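Local coordinates for Rod shape determining protein RodA (Thermus thermophilus, PDB 6BAR) that probably polymerises lipid-linked disaccharide-peptide units into the peptidoglycan strands needed for cell wall elongation, at residues Leu9-Gly14 against Leu348-His353; Leu49-Ala54 against Ala341-Leu346; Leu56-Ser61 against Val352-Tyr357. All blocks are in the same frame, centred on the assembly; numbering follows the deposited sequence.

Contact 1: Leu9-Gly14 against Leu348-His353; sequences LAYDWG and LVLLVH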
loop_
_atom_site.group_PDB
_atom_site.type_symbol
_atom_site.label_atom_id
_atom_site.label_comp_id
_atom_site.label_asym_id
_atom_site.label_seq_id
_atom_site.Cartn_x
_atom_site.Cartn_y
_atom_site.Cartn_z
ATOM N N LEU A 9 3.090 -23.355 8.488
ATOM C CA LEU A 9 2.018 -22.869 7.612
ATOM C C LEU A 9 0.677 -22.797 8.361
ATOM O O LEU A 9 -0.315 -23.436 7.996
ATOM C CB LEU A 9 1.908 -23.729 6.338
ATOM C CG LEU A 9 3.055 -23.759 5.306
ATOM C CD1 LEU A 9 4.199 -24.697 5.700
ATOM C CD2 LEU A 9 2.537 -24.113 3.913
ATOM N N ALA A 10 0.670 -21.995 9.423
ATOM C CA ALA A 10 -0.544 -21.597 10.141
ATOM C C ALA A 10 -0.990 -20.202 9.719
ATOM O O ALA A 10 -1.145 -19.302 10.547
ATOM C CB ALA A 10 -0.318 -21.659 11.645
ATOM N N TYR A 11 -1.189 -19.998 8.419
ATOM C CA TYR A 11 -1.605 -18.700 7.908
ATOM C C TYR A 11 -3.128 -18.627 7.825
ATOM O O TYR A 11 -3.839 -19.619 8.012
ATOM C CB TYR A 11 -0.991 -18.433 6.531
ATOM C CG TYR A 11 0.522 -18.405 6.509
ATOM C CD1 TYR A 11 1.249 -19.543 6.175
ATOM C CD2 TYR A 11 1.222 -17.242 6.805
ATOM C CE1 TYR A 11 2.630 -19.527 6.141
ATOM C CE2 TYR A 11 2.608 -17.215 6.776
ATOM C CZ TYR A 11 3.307 -18.364 6.442
ATOM O OH TYR A 11 4.682 -18.355 6.408
ATOM N N ASP A 12 -3.632 -17.430 7.542
ATOM C CA ASP A 12 -5.040 -17.260 7.194
ATOM C C ASP A 12 -5.137 -17.388 5.682
ATOM O O ASP A 12 -4.894 -16.427 4.953
ATOM C CB ASP A 12 -5.581 -15.920 7.674
ATOM C CG ASP A 12 -7.021 -15.700 7.256
ATOM O OD1 ASP A 12 -7.909 -16.450 7.713
ATOM O OD2 ASP A 12 -7.270 -14.782 6.453
ATOM N N TRP A 13 -5.490 -18.578 5.207
ATOM C CA TRP A 13 -5.488 -18.815 3.771
ATOM C C TRP A 13 -6.618 -18.086 3.051
ATOM O O TRP A 13 -6.535 -17.910 1.831
ATOM C CB TRP A 13 -5.550 -20.321 3.494
ATOM C CG TRP A 13 -4.419 -21.079 4.136
ATOM C CD1 TRP A 13 -4.419 -21.657 5.375
ATOM C CD2 TRP A 13 -3.118 -21.327 3.581
ATOM N NE1 TRP A 13 -3.204 -22.254 5.623
ATOM C CE2 TRP A 13 -2.389 -22.066 4.538
ATOM C CE3 TRP A 13 -2.502 -20.999 2.369
ATOM C CZ2 TRP A 13 -1.074 -22.483 4.318
ATOM C CZ3 TRP A 13 -1.197 -21.413 2.154
ATOM C CH2 TRP A 13 -0.498 -22.147 3.122
ATOM N N GLY A 14 -7.656 -17.648 3.767
ATOM C CA GLY A 14 -8.694 -16.849 3.133
ATOM C C GLY A 14 -8.155 -15.562 2.534
ATOM O O GLY A 14 -8.487 -15.209 1.398
ATOM N N LEU A 348 4.615 -9.578 4.583
ATOM C CA LEU A 348 4.898 -9.116 5.939
ATOM C C LEU A 348 3.677 -9.274 6.839
ATOM O O LEU A 348 3.777 -9.784 7.962
ATOM C CB LEU A 348 5.360 -7.659 5.920
ATOM C CG LEU A 348 6.859 -7.379 5.860
ATOM C CD1 LEU A 348 7.530 -8.203 4.778
ATOM C CD2 LEU A 348 7.111 -5.896 5.630
ATOM N N VAL A 349 2.512 -8.820 6.371
ATOM C CA VAL A 349 1.331 -8.913 7.221
ATOM C C VAL A 349 0.999 -10.380 7.505
ATOM O O VAL A 349 0.602 -10.733 8.625
ATOM C CB VAL A 349 0.150 -8.133 6.598
ATOM C CG1 VAL A 349 -0.534 -8.904 5.493
ATOM C CG2 VAL A 349 -0.861 -7.750 7.657
ATOM N N LEU A 350 1.229 -11.265 6.531
ATOM C CA LEU A 350 0.922 -12.683 6.705
ATOM C C LEU A 350 1.855 -13.336 7.718
ATOM O O LEU A 350 1.428 -14.187 8.514
ATOM C CB LEU A 350 1.023 -13.390 5.354
ATOM C CG LEU A 350 -0.106 -14.338 4.984
ATOM C CD1 LEU A 350 -1.420 -13.589 4.986
ATOM C CD2 LEU A 350 0.161 -14.957 3.623
ATOM N N LEU A 351 3.137 -12.957 7.696
ATOM C CA LEU A 351 4.070 -13.509 8.671
ATOM C C LEU A 351 3.837 -12.926 10.059
ATOM O O LEU A 351 4.055 -13.623 11.055
ATOM C CB LEU A 351 5.524 -13.293 8.233
ATOM C CG LEU A 351 6.310 -12.034 8.604
ATOM C CD1 LEU A 351 6.966 -12.141 9.979
ATOM C CD2 LEU A 351 7.357 -11.724 7.536
ATOM N N VAL A 352 3.398 -11.669 10.168
ATOM C CA VAL A 352 3.116 -11.193 11.518
ATOM C C VAL A 352 1.824 -11.803 12.044
ATOM O O VAL A 352 1.660 -11.926 13.264
ATOM C CB VAL A 352 3.075 -9.654 11.642
ATOM C CG1 VAL A 352 4.433 -9.053 11.324
ATOM C CG2 VAL A 352 2.003 -9.058 10.781
ATOM N N HIS A 353 0.909 -12.218 11.161
ATOM C CA HIS A 353 -0.254 -12.961 11.644
ATOM C C HIS A 353 0.106 -14.386 12.047
ATOM O O HIS A 353 -0.459 -14.904 13.017
ATOM C CB HIS A 353 -1.368 -12.992 10.592
ATOM C CG HIS A 353 -2.607 -13.707 11.046
ATOM N ND1 HIS A 353 -2.975 -14.945 10.560
ATOM C CD2 HIS A 353 -3.559 -13.358 11.945
ATOM C CE1 HIS A 353 -4.100 -15.326 11.140
ATOM N NE2 HIS A 353 -4.476 -14.380 11.984
#
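Tyr11 and Leu350 carry this contact, their side chains crossing at about a right angle. Here the N-terminal strap of the SEDS-family membrane fold lies against the last helix, 336-354. The strap becomes helix 13-30 at once, with Asp12 as its N-cap.

The tyrosine ring meets the helix with its edge. Tyr11 CD2 lies 3.7 Å from Leu350 CG. The same CD2 is 3.5 Å from Leu350 O, which sits near the ring plane. Further along that edge, Tyr11 CE2 is 4.4 Å from Leu351 N. The first torsion of Tyr11 puts CG anti to its own carbonyl carbon (chi1 -61°), and this carries the ring over toward the helix. The hydroxyl at the far end of the ring hydrogen-bonds Gln58 OE1, with a weak bond to Arg354 NE as well. Tyr11 therefore joins three parts of the chain. A phenylalanine here lacks the hydroxyl, and Gln58 OE1 would probably lose its strongest partner and the amide be freer to turn.

Asp12 works differently. Its CB points toward the helix and its carboxylate leads away. CG is anti to the backbone N (chi1 177°), and the two oxygens serve separate partners. OD1 forms a salt bridge with Arg283, and OD2 caps Leu15 N. This divided grip should hold the carboxylate in one rotation. The methylene left behind packs against the His353 imidazole. Leu287 of helix 266-288 touches both Asp12 and His353, so a third helix closes on the pair.

The carboxylate and the imidazole nitrogens do not meet; Asp12 OD1 is 5.9 Å from His353 NE2. Their touch is through carbon, with Asp12 CB 3.8 Å from His353 CE1.

Contact 2: Leu49-Ala54 against Ala341-Leu346; sequences LGLLLA and ATLAGL. With OLC ((2R)-2,3-dihydroxypropyl (9Z)-octadec-9-enoate), chain C.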
loop_
_atom_site.group_PDB
_atom_site.type_symbol
_atom_site.label_atom_id
_atom_site.label_comp_id
_atom_site.label_asym_id
_atom_site.label_seq_id
_atom_site.Cartn_x
_atom_site.Cartn_y
_atom_site.Cartn_z
ATOM N N LEU A 49 8.413 -12.127 -9.396
ATOM C CA LEU A 49 9.259 -11.483 -8.395
ATOM C C LEU A 49 8.496 -11.208 -7.107
ATOM O O LEU A 49 9.052 -11.334 -6.014
ATOM C CB LEU A 49 9.824 -10.178 -8.943
ATOM C CG LEU A 49 10.804 -10.307 -10.091
ATOM C CD1 LEU A 49 11.183 -8.924 -10.564
ATOM C CD2 LEU A 49 12.021 -11.086 -9.620
ATOM N N GLY A 50 7.227 -10.819 -7.218
ATOM C CA GLY A 50 6.464 -10.466 -6.035
ATOM C C GLY A 50 6.194 -11.670 -5.160
ATOM O O GLY A 50 6.461 -11.647 -3.957
ATOM N N LEU A 51 5.660 -12.736 -5.758
ATOM C CA LEU A 51 5.480 -13.983 -5.025
ATOM C C LEU A 51 6.803 -14.480 -4.464
ATOM O O LEU A 51 6.870 -14.912 -3.311
ATOM C CB LEU A 51 4.853 -15.050 -5.921
ATOM C CG LEU A 51 3.509 -14.666 -6.538
ATOM C CD1 LEU A 51 2.938 -15.813 -7.356
ATOM C CD2 LEU A 51 2.530 -14.224 -5.462
ATOM N N LEU A 52 7.871 -14.413 -5.259
ATOM C CA LEU A 52 9.163 -14.886 -4.785
ATOM C C LEU A 52 9.639 -14.088 -3.579
ATOM O O LEU A 52 10.134 -14.662 -2.607
ATOM C CB LEU A 52 10.188 -14.812 -5.909
ATOM C CG LEU A 52 11.596 -15.234 -5.503
ATOM C CD1 LEU A 52 11.601 -16.649 -4.931
ATOM C CD2 LEU A 52 12.494 -15.135 -6.713
ATOM N N LEU A 53 9.500 -12.762 -3.625
ATOM C CA LEU A 53 9.932 -11.926 -2.511
ATOM C C LEU A 53 9.060 -12.148 -1.285
ATOM O O LEU A 53 9.561 -12.194 -0.154
ATOM C CB LEU A 53 9.903 -10.455 -2.919
ATOM C CG LEU A 53 10.206 -9.497 -1.774
ATOM C CD1 LEU A 53 11.619 -9.734 -1.266
ATOM C CD2 LEU A 53 10.017 -8.061 -2.217
ATOM N N ALA A 54 7.750 -12.284 -1.491
ATOM C CA ALA A 54 6.849 -12.524 -0.377
ATOM C C ALA A 54 7.089 -13.896 0.241
ATOM O O ALA A 54 6.862 -14.087 1.440
ATOM C CB ALA A 54 5.403 -12.381 -0.848
ATOM N N ALA A 341 5.503 -4.522 -4.532
ATOM C CA ALA A 341 5.486 -3.933 -3.198
ATOM C C ALA A 341 4.235 -4.330 -2.426
ATOM O O ALA A 341 4.297 -4.561 -1.212
ATOM C CB ALA A 341 5.589 -2.416 -3.295
ATOM N N THR A 342 3.087 -4.407 -3.102
ATOM C CA THR A 342 1.874 -4.857 -2.428
ATOM C C THR A 342 2.010 -6.304 -1.992
ATOM O O THR A 342 1.596 -6.671 -0.888
ATOM C CB THR A 342 0.655 -4.693 -3.337
ATOM O OG1 THR A 342 0.600 -3.351 -3.832
ATOM C CG2 THR A 342 -0.623 -4.987 -2.560
ATOM N N LEU A 343 2.603 -7.141 -2.843
ATOM C CA LEU A 343 2.831 -8.527 -2.458
ATOM C C LEU A 343 3.791 -8.626 -1.278
ATOM O O LEU A 343 3.582 -9.435 -0.370
ATOM C CB LEU A 343 3.357 -9.312 -3.654
ATOM C CG LEU A 343 2.277 -9.514 -4.702
ATOM C CD1 LEU A 343 2.755 -10.527 -5.710
ATOM C CD2 LEU A 343 0.971 -9.962 -4.056
ATOM N N ALA A 344 4.847 -7.814 -1.269
ATOM C CA ALA A 344 5.795 -7.855 -0.160
ATOM C C ALA A 344 5.140 -7.416 1.142
ATOM O O ALA A 344 5.334 -8.046 2.189
ATOM C CB ALA A 344 7.006 -6.978 -0.473
ATOM N N GLY A 345 4.371 -6.331 1.100
ATOM C CA GLY A 345 3.653 -5.909 2.288
ATOM C C GLY A 345 2.654 -6.948 2.760
ATOM O O GLY A 345 2.487 -7.161 3.963
ATOM N N LEU A 346 1.975 -7.612 1.820
ATOM C CA LEU A 346 1.058 -8.675 2.215
ATOM C C LEU A 346 1.807 -9.866 2.802
ATOM O O LEU A 346 1.306 -10.512 3.724
ATOM C CB LEU A 346 0.190 -9.089 1.026
ATOM C CG LEU A 346 -0.812 -8.006 0.610
ATOM C CD1 LEU A 346 -1.306 -8.224 -0.816
ATOM C CD2 LEU A 346 -1.976 -7.943 1.586
HETATM C C10 OLC C . 9.868 -3.786 0.893
HETATM C C9 OLC C . 9.138 -3.676 -0.235
HETATM C C8 OLC C . 9.483 -2.622 -1.267
HETATM C C24 OLC C . 10.343 -4.260 -12.884
HETATM C C7 OLC C . 9.161 -3.137 -2.656
HETATM C C6 OLC C . 10.002 -2.401 -3.680
HETATM C C5 OLC C . 9.128 -1.803 -4.762
HETATM C C4 OLC C . 9.886 -1.788 -6.073
HETATM C C3 OLC C . 10.319 -3.195 -6.436
HETATM C C2 OLC C . 10.530 -3.297 -7.935
HETATM C C21 OLC C . 11.337 -3.975 -10.615
HETATM C C1 OLC C . 11.801 -4.055 -8.271
HETATM C C22 OLC C . 11.106 -4.936 -11.766
HETATM O O19 OLC C . 12.701 -4.141 -7.456
HETATM O O25 OLC C . 9.524 -5.205 -13.541
HETATM O O23 OLC C . 12.343 -5.391 -12.262
HETATM O O20 OLC C . 11.937 -4.666 -9.534
#
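Leu53 N donates to Leu49 O at 2.8 Å, a backbone bond of helix 39-56; Leu53 in turn packs on Ala344. No hydrogen bond crosses between the segments. The contact is apolar packing of two transmembrane helices, 39-56 and 336-354, in the SEDS-family bundle. Segments 49-54 and 341-346 run nearly parallel, crossing at -22° with their axes 8.1 Å apart at closest.

Gly50 and Ala54 form a GxxxA pattern on the face turned to the other helix. Leu343 fills the place beside the glycine. Its CG is anti to its carbonyl carbon (chi1 -71°), and the CD1 branch reaches across to the backbone, 3.6 Å from Leu51 N. Gly50 has no side chain, and this branch packs against its backbone carbonyl carbon. Leu51 starts out facing away, but its CD2 methyl swings back to within 3.7 Å of Leu343 CD1, and the two leucines cross obliquely. Val19 of helix 13-30 and Leu331 also touch Leu343, so it packs among several parts of the fold.

One turn on, the Ala54 methyl lies against the backbone of the partner helix, with Ala54 CB 3.5 Å from Leu343 O. Leu53 reaches over with one branch, placing CD2 3.6 Å from Ala344 CB. A bound monoolein chain runs along helix 336-354 near Ala341 and Ala344. Ala341 CB is 3.7 Å from its C7, and Ala344 CB is 3.9 Å from its C9.

Contact 3: Leu56-Ser61 against Val352-Tyr357; sequences LLQFLS and VHRDRY
Arg354 and Gln58 make a weak hydrogen bond across this contact. Arg354 NH2 donates to Gln58 O at 2.7 Å, but the N-H...O angle is just 116°. The acceptor lies at the guanidinium edge, near its plane. The contact joins the loop after transmembrane helix 39-56 to the C-terminal end of helix 336-354.

The side chains of these two residues run past each other in opposite directions. Their amide and guanidinium planes are 75° apart, and Gln58 OE1 is 3.7 Å from Arg354 NE. The strongest partner of OE1 is Tyr11 OH, while Gln58 NE2 bonds Gly347 O and Ala54 O. The arginine stays extended from CG to NE, which carries its head to the loop.

One salt bridge lies within the second segment, where Arg354 NH1 meets Asp355 OD1 at 2.7 Å. The other carboxylate oxygen turns to the loop. OD2 bonds weakly to Arg62 N and packs on the backbone, 3.8 Å from Ser61 CA. Ser61 is the N-cap of helix 62-67, and its OG bonds Arg64 N.

Arg356 folds back on the residue three before it, donating from NH1 to His353 O at 2.7 Å. That NH1 also lies above one face of the His353 ring, displaced toward its rim.

The contact is mostly polar. Asp355 probably offsets the charge of Arg354 and steadies its guanidinium beside the loop carbonyl.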
loop_
_atom_site.group_PDB
_atom_site.type_symbol
_atom_site.label_atom_id
_atom_site.label_comp_id
_atom_site.label_asym_id
_atom_site.label_seq_id
_atom_site.Cartn_x
_atom_site.Cartn_y
_atom_site.Cartn_z
ATOM N N LEU A 56 10.281 -15.373 0.162
ATOM C CA LEU A 56 11.557 -15.183 0.847
ATOM C C LEU A 56 11.364 -14.515 2.202
ATOM O O LEU A 56 12.018 -14.888 3.181
ATOM C CB LEU A 56 12.517 -14.358 -0.016
ATOM C CG LEU A 56 13.014 -14.963 -1.336
ATOM C CD1 LEU A 56 13.843 -13.957 -2.133
ATOM C CD2 LEU A 56 13.797 -16.250 -1.106
ATOM N N LEU A 57 10.454 -13.542 2.286
ATOM C CA LEU A 57 10.251 -12.858 3.557
ATOM C C LEU A 57 9.594 -13.742 4.608
ATOM O O LEU A 57 9.519 -13.334 5.773
ATOM C CB LEU A 57 9.429 -11.591 3.345
ATOM C CG LEU A 57 10.170 -10.583 2.476
ATOM C CD1 LEU A 57 9.224 -9.509 2.004
ATOM C CD2 LEU A 57 11.341 -9.984 3.233
ATOM N N GLN A 58 9.135 -14.939 4.238
ATOM C CA GLN A 58 8.596 -15.863 5.224
ATOM C C GLN A 58 9.681 -16.530 6.066
ATOM O O GLN A 58 9.361 -17.106 7.111
ATOM C CB GLN A 58 7.740 -16.927 4.536
ATOM C CG GLN A 58 6.527 -16.363 3.806
ATOM C CD GLN A 58 5.615 -15.568 4.715
ATOM O OE1 GLN A 58 5.292 -16.005 5.818
ATOM N NE2 GLN A 58 5.198 -14.392 4.259
ATOM N N PHE A 59 10.950 -16.467 5.652
ATOM C CA PHE A 59 12.034 -16.975 6.488
ATOM C C PHE A 59 12.479 -15.903 7.474
ATOM O O PHE A 59 13.660 -15.833 7.839
ATOM C CB PHE A 59 13.228 -17.439 5.647
ATOM C CG PHE A 59 13.011 -18.747 4.933
ATOM C CD1 PHE A 59 11.843 -19.475 5.112
ATOM C CD2 PHE A 59 13.987 -19.252 4.088
ATOM C CE1 PHE A 59 11.647 -20.675 4.453
ATOM C CE2 PHE A 59 13.800 -20.448 3.428
ATOM C CZ PHE A 59 12.628 -21.161 3.611
ATOM N N LEU A 60 11.541 -15.065 7.906
ATOM C CA LEU A 60 11.827 -13.939 8.784
ATOM C C LEU A 60 10.837 -13.967 9.936
ATOM O O LEU A 60 9.623 -13.915 9.715
ATOM C CB LEU A 60 11.738 -12.612 8.022
ATOM C CG LEU A 60 12.239 -11.343 8.709
ATOM C CD1 LEU A 60 13.764 -11.308 8.755
ATOM C CD2 LEU A 60 11.685 -10.135 7.984
ATOM N N SER A 61 11.352 -14.072 11.154
ATOM C CA SER A 61 10.519 -14.005 12.340
ATOM C C SER A 61 9.973 -12.595 12.537
ATOM O O SER A 61 10.532 -11.604 12.058
ATOM C CB SER A 61 11.319 -14.404 13.570
ATOM O OG SER A 61 12.391 -13.490 13.745
ATOM N N VAL A 352 3.398 -11.669 10.168
ATOM C CA VAL A 352 3.116 -11.193 11.518
ATOM C C VAL A 352 1.824 -11.803 12.044
ATOM O O VAL A 352 1.660 -11.926 13.264
ATOM C CB VAL A 352 3.075 -9.654 11.642
ATOM C CG1 VAL A 352 4.433 -9.053 11.324
ATOM C CG2 VAL A 352 2.003 -9.058 10.781
ATOM N N HIS A 353 0.909 -12.218 11.161
ATOM C CA HIS A 353 -0.254 -12.961 11.644
ATOM C C HIS A 353 0.106 -14.386 12.047
ATOM O O HIS A 353 -0.459 -14.904 13.017
ATOM C CB HIS A 353 -1.368 -12.992 10.592
ATOM C CG HIS A 353 -2.607 -13.707 11.046
ATOM N ND1 HIS A 353 -2.975 -14.945 10.560
ATOM C CD2 HIS A 353 -3.559 -13.358 11.945
ATOM C CE1 HIS A 353 -4.100 -15.326 11.140
ATOM N NE2 HIS A 353 -4.476 -14.380 11.984
ATOM N N ARG A 354 1.028 -15.038 11.331
ATOM C CA ARG A 354 1.358 -16.411 11.695
ATOM C C ARG A 354 2.165 -16.507 12.986
ATOM O O ARG A 354 2.133 -17.555 13.639
ATOM C CB ARG A 354 2.120 -17.108 10.571
ATOM C CG ARG A 354 3.605 -16.822 10.562
ATOM C CD ARG A 354 4.369 -17.903 9.819
ATOM N NE ARG A 354 5.590 -17.377 9.217
ATOM C CZ ARG A 354 6.717 -17.164 9.884
ATOM N NH1 ARG A 354 6.788 -17.434 11.182
ATOM N NH2 ARG A 354 7.775 -16.679 9.253
ATOM N N ASP A 355 2.882 -15.451 13.373
ATOM C CA ASP A 355 3.660 -15.448 14.605
ATOM C C ASP A 355 2.942 -14.727 15.750
ATOM O O ASP A 355 3.595 -14.289 16.703
ATOM C CB ASP A 355 5.040 -14.821 14.362
ATOM C CG ASP A 355 6.005 -15.756 13.622
ATOM O OD1 ASP A 355 5.860 -16.993 13.728
ATOM O OD2 ASP A 355 6.928 -15.249 12.944
ATOM N N ARG A 356 1.609 -14.619 15.688
ATOM C CA ARG A 356 0.887 -13.769 16.636
ATOM C C ARG A 356 0.894 -14.338 18.050
ATOM O O ARG A 356 0.816 -13.574 19.021
ATOM C CB ARG A 356 -0.554 -13.544 16.162
ATOM C CG ARG A 356 -1.426 -14.791 16.118
ATOM C CD ARG A 356 -2.752 -14.524 15.403
ATOM N NE ARG A 356 -3.595 -15.717 15.335
ATOM C CZ ARG A 356 -3.383 -16.738 14.508
ATOM N NH1 ARG A 356 -2.351 -16.722 13.676
ATOM N NH2 ARG A 356 -4.198 -17.784 14.519
ATOM N N TYR A 357 0.985 -15.659 18.189
ATOM C CA TYR A 357 1.029 -16.328 19.490
ATOM C C TYR A 357 2.443 -16.853 19.729
ATOM O O TYR A 357 2.682 -18.059 19.792
ATOM C CB TYR A 357 -0.016 -17.476 19.550
ATOM C CG TYR A 357 -1.470 -17.049 19.435
ATOM C CD1 TYR A 357 -1.932 -15.907 20.079
ATOM C CD2 TYR A 357 -2.383 -17.798 18.680
ATOM C CE1 TYR A 357 -3.260 -15.517 19.977
ATOM C CE2 TYR A 357 -3.720 -17.414 18.571
ATOM C CZ TYR A 357 -4.148 -16.268 19.224
ATOM O OH TYR A 357 -5.463 -15.858 19.135
#

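Overall arrangement
From the N terminus, the chain meets the last helix, 336-354, three times. Residues 9-14 come first. In contact 1 they pair with 348-353 and close a loop of more than 330 residues. Helix 39-56 follows, and contact 2 ties its C-terminal half to 341-346, so this loop falls within the first. The segment after that helix then meets 352-357 in contact 3, closing a loop of about 290 residues. Contacts 2 and 3 cross, because their segments alternate along the chain. Contacts 1 and 3 share Val352 and His353 and touch directly, their centres about 7 Å apart. Together they fasten the start of helix 13-30, helix 39-56 and the turn into helix 62-67 to one C-terminal helix.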